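Side-chain contacts in charybdin (Charybdis maritima, PDB 2B7U), which belongs to the ribosome-inactivating proteins, a family of toxins found mainly in plants, whose fold packs a mixed beta sheet against a bundle of helices: residues A[115-120]-A[197-202]; A[76-81]-A[240-245]. All coordinates share one frame; numbering follows the deposited sequence.

In the fold
Along the chain, strand 67-74 ends and the turn 76-79 leads into strand 80-84; this connection is met much later by residues 240-245. Next, residues 115-120, which open helix 117-124 after the last strand of the mixed sheet, meet residues 197-202 in contact 1, closing a loop made largely of helix. Only later does 240-245, following helix 233-237, return to 76-81 in contact 2, so the loop of contact 1 lies wholly within the larger one. Their centres are about 12 Å apart, and they touch: Trp202 NE1 lies 2.9 Å from Ile242 O, a probable hydrogen bond. They tie the connection between two inner strands and the start of helix 117-124 to the helices and the C-terminal loop.

Contact 1. Residues A[115-120]-A[197-202]; sequences PSYEEL and DLEKNW
Lys200 brings its ammonium group to the rim of the Tyr117 ring: NZ lies 3.6 Å from CD1 of Tyr117, near the plane of the ring and at its edge. The lysine therefore does not sit over the pi face, and the contact is not a cation-pi stack. Its chain leaves the backbone with CG anti to the carbonyl carbon (chi1 -74°) and then bends at each later torsion, which turns NZ back towards the tyrosine. A long, flexible side chain suits this exposed place, and two conformers of it were modelled, so this approach describes one of the two positions and is not certain for the other. Glu199 approaches the same side of the tyrosine, near CE1. Its OE1 stands 3.9 Å from Tyr117 CE1, oblique to the ring, and the carboxylate and ring planes are 33° apart, while the two side chains cross at about a right angle.

The contact belongs to the helical part of the ribosome-inactivating fold, where the first turn of helix 117-124 faces the end region of helix 192-199. Ser116 is the N-cap of the former: its OG accepts from Glu119 N at 3.3 Å, with an N-H...O angle of 158°, and a small hydroxyl side chain suits that position. At the other segment a type I turn from Glu199 to Trp202 carries the chain on into helix 202-214.

The hydroxyl of Tyr117 and the carboxylate of Glu199 both find partners on helix 151-170. Tyr117 OH is hydrogen-bonded to Glu167 and Ser162, and OE1 of the buried Glu199 to Gln163. Tyrosine suits a partly exposed site here, since its ring spans the gap between the segments while its hydroxyl reaches polar groups on that helix.

Contact 2. Residues A[76-81]-A[240-245]; sequences DDLVLR and LGIVEQ
An Asx turn just before strand 80-84, in the connection from strand 67-74 of the mixed sheet, receives the loop 240-245, extended over 242-244. Asp77 forms it: OD2 accepts from Val79 N at 3.2 Å, with an N-H...O angle of 152°, the donor coming from above the carboxylate plane. Its CG sits between the backbone N and the carbonyl carbon (chi1 67°), which brings the carboxylate round to its own main chain and leaves CB for the other segment. Aspartate suits the place because its short arm can reach an amide two residues on.

Glu244 meets that methylene, its OE2 lying 3.2 Å from Asp77 CB. The glutamate runs out extended beyond CG, and CG passes 3.8 Å from Asp76 O. Asp77 OD1 and Glu244 OE2 remain 4.8 Å apart, so the two like charges, if both present, would probably repel mildly at the partly exposed side. A water joins the backbones beside them, donating to Asp76 O at 2.8 Å and accepting from Gln245 N at 2.7 Å, which satisfies both main-chain groups where the segments do not bond directly.

The buried side is apolar. Leu78 CD1 rests 3.8 Å from Ile242 CG2 in one of two modelled leucine conformers, and the contact is doubtful for the other; the branched side chains meet methyl to methyl at an oblique angle, as suits two buried residues.

Helix 151-170 packs against this pair, with Thr169 touching both Leu78 and Ile242, and its Arg170 hydrogen-bonds to Asp77 O. On the flank of Glu244 stand Trp202 and Val203 of helix 202-214, while Val243 pairs through its backbone with Pro44, in strand 43-45, and with Leu46 just beyond it.

Contact 1. Residues A[115-120]-A[197-202]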
ATOM      1  N   PRO A 115     -10.913  -2.841   2.345  1.00 21.64           N
ATOM      2  CA  PRO A 115      -9.764  -1.999   2.057  1.00 22.86           C
ATOM      3  C   PRO A 115      -9.839  -1.166   0.773  1.00 23.04           C
ATOM      4  O   PRO A 115      -8.962  -0.318   0.534  1.00 24.56           O
ATOM      5  CB  PRO A 115      -8.622  -3.023   1.971  1.00 22.82           C
ATOM      6  CG  PRO A 115      -9.254  -4.242   1.447  1.00 23.28           C
ATOM      7  CD  PRO A 115     -10.626  -4.262   2.056  1.00 22.08           C
ATOM      8  N   SER A 116     -10.869  -1.353  -0.044  1.00 23.15           N
ATOM      9  CA  SER A 116     -10.915  -0.575  -1.283  1.00 23.57           C
ATOM     10  C   SER A 116     -11.199   0.864  -0.917  1.00 22.86           C
ATOM     11  O   SER A 116     -11.885   1.134   0.074  1.00 22.85           O
ATOM     12  CB  SER A 116     -11.968  -1.104  -2.238  1.00 24.20           C
ATOM     13  OG  SER A 116     -13.273  -0.739  -1.846  1.00 25.08           O
ATOM     14  N   TYR A 117     -10.682   1.800  -1.707  1.00 22.71           N
ATOM     15  CA  TYR A 117     -10.919   3.220  -1.426  1.00 21.61           C
ATOM     16  C   TYR A 117     -12.379   3.646  -1.597  1.00 21.55           C
ATOM     17  O   TYR A 117     -12.814   4.556  -0.910  1.00 20.71           O
ATOM     18  CB  TYR A 117      -9.991   4.129  -2.247  1.00 22.21           C
ATOM     19  CG  TYR A 117      -8.554   3.987  -1.866  1.00 21.72           C
ATOM     20  CD1 TYR A 117      -7.612   3.591  -2.799  1.00 23.25           C
ATOM     21  CD2 TYR A 117      -8.136   4.223  -0.548  1.00 24.11           C
ATOM     22  CE1 TYR A 117      -6.289   3.439  -2.446  1.00 23.81           C
ATOM     23  CE2 TYR A 117      -6.801   4.077  -0.170  1.00 22.71           C
ATOM     24  CZ  TYR A 117      -5.884   3.679  -1.132  1.00 25.06           C
ATOM     25  OH  TYR A 117      -4.566   3.510  -0.777  1.00 23.51           O
ATOM     26  N   GLU A 118     -13.132   2.975  -2.462  1.00 21.76           N
ATOM     27  CA  GLU A 118     -14.567   3.222  -2.562  1.00 23.13           C
ATOM     28  C   GLU A 118     -15.237   2.961  -1.212  1.00 21.35           C
ATOM     29  O   GLU A 118     -16.048   3.775  -0.746  1.00 21.09           O
ATOM     30  CB  GLU A 118     -15.183   2.318  -3.644  1.00 23.75           C
ATOM     31  CG  GLU A 118     -16.681   2.409  -3.810  1.00 26.61           C
ATOM     32  CD  GLU A 118     -17.179   1.633  -5.034  1.00 27.64           C
ATOM     33  OE1 GLU A 118     -16.391   0.860  -5.633  1.00 34.97           O
ATOM     34  OE2 GLU A 118     -18.362   1.796  -5.405  1.00 34.87           O
ATOM     35  N   GLU A 119     -14.894   1.826  -0.599  1.00 20.82           N
ATOM     36  CA  GLU A 119     -15.488   1.437   0.686  1.00 20.99           C
ATOM     37  C   GLU A 119     -14.950   2.270   1.828  1.00 19.00           C
ATOM     38  O   GLU A 119     -15.712   2.683   2.701  1.00 18.93           O
ATOM     39  CB  GLU A 119     -15.241  -0.044   0.965  1.00 21.22           C
ATOM     40  CG  GLU A 119     -15.987  -0.950  -0.034  1.00 24.58           C
ATOM     41  CD  GLU A 119     -16.349  -2.332   0.517  1.00 25.77           C
ATOM     42  OE1 GLU A 119     -16.102  -2.601   1.708  1.00 30.44           O
ATOM     43  OE2 GLU A 119     -16.910  -3.151  -0.262  1.00 30.36           O
ATOM     44  N   LEU A 120     -13.651   2.552   1.813  1.00 17.41           N
ATOM     45  CA  LEU A 120     -13.065   3.385   2.873  1.00 16.98           C
ATOM     46  C   LEU A 120     -13.583   4.801   2.819  1.00 16.34           C
ATOM     47  O   LEU A 120     -13.879   5.375   3.855  1.00 16.03           O
ATOM     48  CB  LEU A 120     -11.537   3.414   2.775  1.00 16.78           C
ATOM     49  CG  LEU A 120     -10.779   2.192   3.294  1.00 18.10           C
ATOM     50  CD1 LEU A 120      -9.342   2.278   2.764  1.00 20.51           C
ATOM     51  CD2 LEU A 120     -10.800   2.046   4.808  1.00 19.02           C
ATOM     52  N   ASP A 197      -4.156   7.664 -12.532  1.00 17.45           N
ATOM     53  CA  ASP A 197      -3.227   7.094 -13.499  1.00 17.13           C
ATOM     54  C   ASP A 197      -2.340   6.048 -12.828  1.00 16.33           C
ATOM     55  O   ASP A 197      -1.982   5.053 -13.455  1.00 16.79           O
ATOM     56  CB  ASP A 197      -2.342   8.147 -14.163  1.00 17.02           C
ATOM     57  CG  ASP A 197      -3.122   9.286 -14.791  1.00 20.71           C
ATOM     58  OD1 ASP A 197      -4.345   9.438 -14.516  1.00 25.39           O
ATOM     59  OD2 ASP A 197      -2.477  10.072 -15.514  1.00 20.96           O
ATOM     60  N   LEU A 198      -1.944   6.293 -11.581  1.00 15.22           N
ATOM     61  CA  LEU A 198      -1.054   5.367 -10.886  1.00 13.98           C
ATOM     62  C   LEU A 198      -1.792   4.377 -10.007  1.00 14.23           C
ATOM     63  O   LEU A 198      -1.822   3.188 -10.308  1.00 14.00           O
ATOM     64  CB  LEU A 198      -0.017   6.128 -10.058  1.00 13.75           C
ATOM     65  CG  LEU A 198       0.906   7.049 -10.855  1.00 13.62           C
ATOM     66  CD1 LEU A 198       1.942   7.678  -9.939  1.00 14.30           C
ATOM     67  CD2 LEU A 198       1.604   6.292 -11.980  1.00 14.90           C
ATOM     68  N   GLU A 199      -2.384   4.859  -8.915  1.00 13.72           N
ATOM     69  CA  GLU A 199      -2.924   3.949  -7.892  1.00 13.59           C
ATOM     70  C   GLU A 199      -3.905   2.948  -8.454  1.00 13.34           C
ATOM     71  O   GLU A 199      -3.831   1.774  -8.122  1.00 15.05           O
ATOM     72  CB  GLU A 199      -3.530   4.706  -6.722  1.00 13.97           C
ATOM     73  CG  GLU A 199      -2.520   5.551  -5.983  1.00 13.91           C
ATOM     74  CD  GLU A 199      -3.057   6.249  -4.759  1.00 14.41           C
ATOM     75  OE1 GLU A 199      -4.262   6.082  -4.432  1.00 15.05           O
ATOM     76  OE2 GLU A 199      -2.254   6.972  -4.121  1.00 15.75           O
ATOM     77  N   LYS A 200      -4.803   3.403  -9.305  1.00 13.90           N
ATOM     78  CA  LYS A 200      -5.827   2.508  -9.846  1.00 13.76           C
ATOM     79  C   LYS A 200      -5.281   1.471 -10.809  1.00 14.46           C
ATOM     80  O   LYS A 200      -5.992   0.501 -11.111  1.00 16.03           O
ATOM     81  CB  LYS A 200      -6.967   3.315 -10.468  1.00 14.76           C
ATOM     82  CG  LYS A 200      -7.942   4.034  -9.497  0.65 17.51           C
ATOM     83  CD  LYS A 200      -7.510   4.154  -8.047  0.65 22.36           C
ATOM     84  CE  LYS A 200      -7.836   2.907  -7.227  0.65 24.05           C
ATOM     85  NZ  LYS A 200      -6.782   2.590  -6.187  0.65 21.47           N
ATOM     86  N   ASN A 201      -4.043   1.670 -11.268  1.00 13.98           N
ATOM     87  CA  ASN A 201      -3.455   0.837 -12.340  1.00 12.99           C
ATOM     88  C   ASN A 201      -2.279  -0.021 -11.860  1.00 12.99           C
ATOM     89  O   ASN A 201      -1.597  -0.640 -12.675  1.00 13.41           O
ATOM     90  CB  ASN A 201      -2.976   1.731 -13.473  1.00 13.60           C
ATOM     91  CG  ASN A 201      -4.127   2.324 -14.264  1.00 16.05           C
ATOM     92  OD1 ASN A 201      -4.119   3.520 -14.621  1.00 20.55           O
ATOM     93  ND2 ASN A 201      -5.126   1.510 -14.535  1.00 16.86           N
ATOM     94  N   TRP A 202      -1.972  -0.007 -10.568  1.00 11.71           N
ATOM     95  CA  TRP A 202      -0.806  -0.775 -10.077  1.00 11.19           C
ATOM     96  C   TRP A 202      -0.871  -2.246 -10.461  1.00 12.62           C
ATOM     97  O   TRP A 202       0.121  -2.812 -10.873  1.00 12.65           O
ATOM     98  CB  TRP A 202      -0.647  -0.672  -8.560  1.00 11.78           C
ATOM     99  CG  TRP A 202       0.585  -1.350  -8.003  1.00 11.69           C
ATOM    100  CD1 TRP A 202       1.876  -1.016  -8.243  1.00 12.12           C
ATOM    101  CD2 TRP A 202       0.605  -2.477  -7.134  1.00 11.96           C
ATOM    102  NE1 TRP A 202       2.722  -1.865  -7.547  1.00 11.53           N
ATOM    103  CE2 TRP A 202       1.957  -2.752  -6.843  1.00 11.84           C
ATOM    104  CE3 TRP A 202      -0.393  -3.251  -6.525  1.00 12.93           C
ATOM    105  CZ2 TRP A 202       2.342  -3.777  -5.968  1.00 11.82           C
ATOM    106  CZ3 TRP A 202      -0.010  -4.272  -5.650  1.00 13.29           C
ATOM    107  CH2 TRP A 202       1.345  -4.508  -5.382  1.00 12.94           C
TER

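Contact 2. Residues A[76-81]-A[240-245]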
ATOM      1  N   ASP A  76       1.846  -9.843  -0.356  1.00 17.75           N
ATOM      2  CA  ASP A  76       1.807 -10.091  -1.793  1.00 17.97           C
ATOM      3  C   ASP A  76       1.117  -8.987  -2.586  1.00 18.05           C
ATOM      4  O   ASP A  76       1.467  -8.736  -3.722  1.00 18.94           O
ATOM      5  CB  ASP A  76       1.227 -11.485  -2.105  1.00 17.87           C
ATOM      6  CG  ASP A  76      -0.144 -11.710  -1.506  1.00 21.54           C
ATOM      7  OD1 ASP A  76      -0.604 -10.897  -0.664  1.00 21.89           O
ATOM      8  OD2 ASP A  76      -0.741 -12.745  -1.852  1.00 26.87           O
ATOM      9  N   ASP A  77       0.134  -8.312  -2.013  1.00 17.17           N
ATOM     10  CA  ASP A  77      -0.532  -7.232  -2.737  1.00 17.45           C
ATOM     11  C   ASP A  77      -0.560  -5.880  -2.029  1.00 16.60           C
ATOM     12  O   ASP A  77      -1.111  -4.934  -2.576  1.00 16.65           O
ATOM     13  CB  ASP A  77      -1.929  -7.678  -3.193  1.00 17.82           C
ATOM     14  CG  ASP A  77      -2.876  -7.904  -2.059  1.00 20.85           C
ATOM     15  OD1 ASP A  77      -4.036  -8.331  -2.309  1.00 24.51           O
ATOM     16  OD2 ASP A  77      -2.499  -7.661  -0.900  1.00 20.96           O
ATOM     17  N   LEU A  78       0.075  -5.784  -0.862  1.00 14.99           N
ATOM     18  CA  LEU A  78       0.172  -4.567  -0.072  1.00 15.69           C
ATOM     19  C   LEU A  78      -1.176  -3.978   0.357  1.00 15.55           C
ATOM     20  O   LEU A  78      -1.286  -2.794   0.667  1.00 17.02           O
ATOM     21  CB  LEU A  78       1.040  -3.518  -0.791  1.00 16.10           C
ATOM     22  CG  LEU A  78       2.475  -3.970  -1.027  0.65 17.23           C
ATOM     23  CD1 LEU A  78       3.309  -2.830  -1.653  0.65 14.86           C
ATOM     24  CD2 LEU A  78       3.135  -4.496   0.213  0.65 16.28           C
ATOM     25  N   VAL A  79      -2.179  -4.836   0.464  1.00 16.01           N
ATOM     26  CA  VAL A  79      -3.490  -4.429   0.906  1.00 16.40           C
ATOM     27  C   VAL A  79      -3.558  -4.480   2.445  1.00 16.36           C
ATOM     28  O   VAL A  79      -3.152  -5.448   3.087  1.00 15.64           O
ATOM     29  CB  VAL A  79      -4.577  -5.313   0.284  1.00 16.78           C
ATOM     30  CG1 VAL A  79      -5.931  -5.041   0.877  1.00 18.36           C
ATOM     31  CG2 VAL A  79      -4.643  -5.092  -1.228  1.00 18.15           C
ATOM     32  N   LEU A  80      -4.078  -3.414   3.023  1.00 17.22           N
ATOM     33  CA  LEU A  80      -4.241  -3.335   4.474  1.00 18.04           C
ATOM     34  C   LEU A  80      -5.317  -4.340   4.909  1.00 17.78           C
ATOM     35  O   LEU A  80      -6.404  -4.408   4.323  1.00 19.34           O
ATOM     36  CB  LEU A  80      -4.604  -1.889   4.851  1.00 19.86           C
ATOM     37  CG  LEU A  80      -4.173  -1.375   6.226  1.00 24.06           C
ATOM     38  CD1 LEU A  80      -4.005   0.131   6.209  1.00 25.40           C
ATOM     39  CD2 LEU A  80      -5.210  -1.794   7.262  1.00 26.52           C
ATOM     40  N   ARG A  81      -5.040  -5.140   5.938  1.00 15.20           N
ATOM     41  CA  ARG A  81      -6.024  -6.119   6.399  1.00 15.38           C
ATOM     42  C   ARG A  81      -6.599  -5.857   7.786  1.00 14.68           C
ATOM     43  O   ARG A  81      -7.726  -6.283   8.095  1.00 14.67           O
ATOM     44  CB  ARG A  81      -5.432  -7.531   6.371  1.00 16.07           C
ATOM     45  CG  ARG A  81      -6.399  -8.686   6.718  1.00 16.91           C
ATOM     46  CD  ARG A  81      -7.684  -8.629   5.949  1.00 18.52           C
ATOM     47  NE  ARG A  81      -7.469  -8.625   4.506  1.00 17.99           N
ATOM     48  CZ  ARG A  81      -8.316  -8.101   3.618  1.00 19.90           C
ATOM     49  NH1 ARG A  81      -9.465  -7.556   4.011  1.00 19.67           N
ATOM     50  NH2 ARG A  81      -8.032  -8.138   2.331  1.00 22.48           N
ATOM     51  N   LEU A 240       7.288   2.454 -10.925  1.00 11.99           N
ATOM     52  CA  LEU A 240       6.959   1.568  -9.815  1.00 12.17           C
ATOM     53  C   LEU A 240       8.101   1.414  -8.828  1.00 12.60           C
ATOM     54  O   LEU A 240       9.257   1.286  -9.192  1.00 13.19           O
ATOM     55  CB  LEU A 240       6.554   0.168 -10.302  1.00 13.18           C
ATOM     56  CG  LEU A 240       5.095   0.049 -10.744  1.00 15.22           C
ATOM     57  CD1 LEU A 240       4.798   0.864 -11.984  1.00 14.96           C
ATOM     58  CD2 LEU A 240       4.620  -1.394 -10.943  1.00 16.30           C
ATOM     59  N   GLY A 241       7.770   1.484  -7.565  1.00 12.04           N
ATOM     60  CA  GLY A 241       8.685   1.175  -6.493  1.00 11.66           C
ATOM     61  C   GLY A 241       8.818  -0.295  -6.174  1.00 12.10           C
ATOM     62  O   GLY A 241       9.831  -0.750  -5.624  1.00 12.02           O
ATOM     63  N   ILE A 242       7.748  -1.038  -6.450  1.00 12.94           N
ATOM     64  CA  ILE A 242       7.681  -2.476  -6.223  1.00 13.57           C
ATOM     65  C   ILE A 242       6.566  -3.018  -7.130  1.00 12.92           C
ATOM     66  O   ILE A 242       5.621  -2.297  -7.460  1.00 12.94           O
ATOM     67  CB  ILE A 242       7.520  -2.806  -4.691  1.00 14.02           C
ATOM     68  CG1 ILE A 242       7.804  -4.295  -4.423  1.00 15.32           C
ATOM     69  CG2 ILE A 242       6.159  -2.386  -4.196  1.00 14.80           C
ATOM     70  CD1 ILE A 242       8.257  -4.547  -3.028  1.00 16.59           C
ATOM     71  N   VAL A 243       6.718  -4.256  -7.567  1.00 12.76           N
ATOM     72  CA  VAL A 243       5.872  -4.866  -8.592  1.00 11.78           C
ATOM     73  C   VAL A 243       5.060  -6.041  -8.053  1.00 12.36           C
ATOM     74  O   VAL A 243       5.637  -6.935  -7.447  1.00 12.57           O
ATOM     75  CB  VAL A 243       6.750  -5.350  -9.772  1.00 12.80           C
ATOM     76  CG1 VAL A 243       5.889  -5.906 -10.856  1.00 13.58           C
ATOM     77  CG2 VAL A 243       7.654  -4.209 -10.277  1.00 14.80           C
ATOM     78  N   GLU A 244       3.742  -6.064  -8.280  1.00 12.45           N
ATOM     79  CA  GLU A 244       2.929  -7.212  -7.899  1.00 14.01           C
ATOM     80  C   GLU A 244       3.213  -8.396  -8.814  1.00 13.17           C
ATOM     81  O   GLU A 244       3.516  -8.190  -9.975  1.00 13.00           O
ATOM     82  CB  GLU A 244       1.444  -6.847  -8.015  1.00 14.18           C
ATOM     83  CG  GLU A 244       0.582  -7.764  -7.238  1.00 15.64           C
ATOM     84  CD  GLU A 244      -0.878  -7.531  -7.432  1.00 17.97           C
ATOM     85  OE1 GLU A 244      -1.321  -7.455  -8.578  1.00 21.08           O
ATOM     86  OE2 GLU A 244      -1.612  -7.483  -6.405  1.00 21.63           O
ATOM     87  N   GLN A 245       3.085  -9.628  -8.314  1.00 13.49           N
ATOM     88  CA  GLN A 245       3.386 -10.833  -9.117  1.00 14.92           C
ATOM     89  C   GLN A 245       2.178 -11.757  -9.186  1.00 14.96           C
ATOM     90  O   GLN A 245       2.030 -12.650  -8.369  1.00 15.91           O
ATOM     91  CB  GLN A 245       4.591 -11.583  -8.534  1.00 14.95           C
ATOM     92  CG  GLN A 245       5.051 -12.697  -9.452  1.00 17.03           C
ATOM     93  CD  GLN A 245       6.254 -13.469  -8.962  1.00 16.25           C
ATOM     94  OE1 GLN A 245       6.824 -14.231  -9.752  1.00 19.19           O
ATOM     95  NE2 GLN A 245       6.664 -13.282  -7.687  1.00 15.21           N
TER
HETATM   96  O   HOH W   1       2.434 -10.350  -5.742  1.00 16.25           O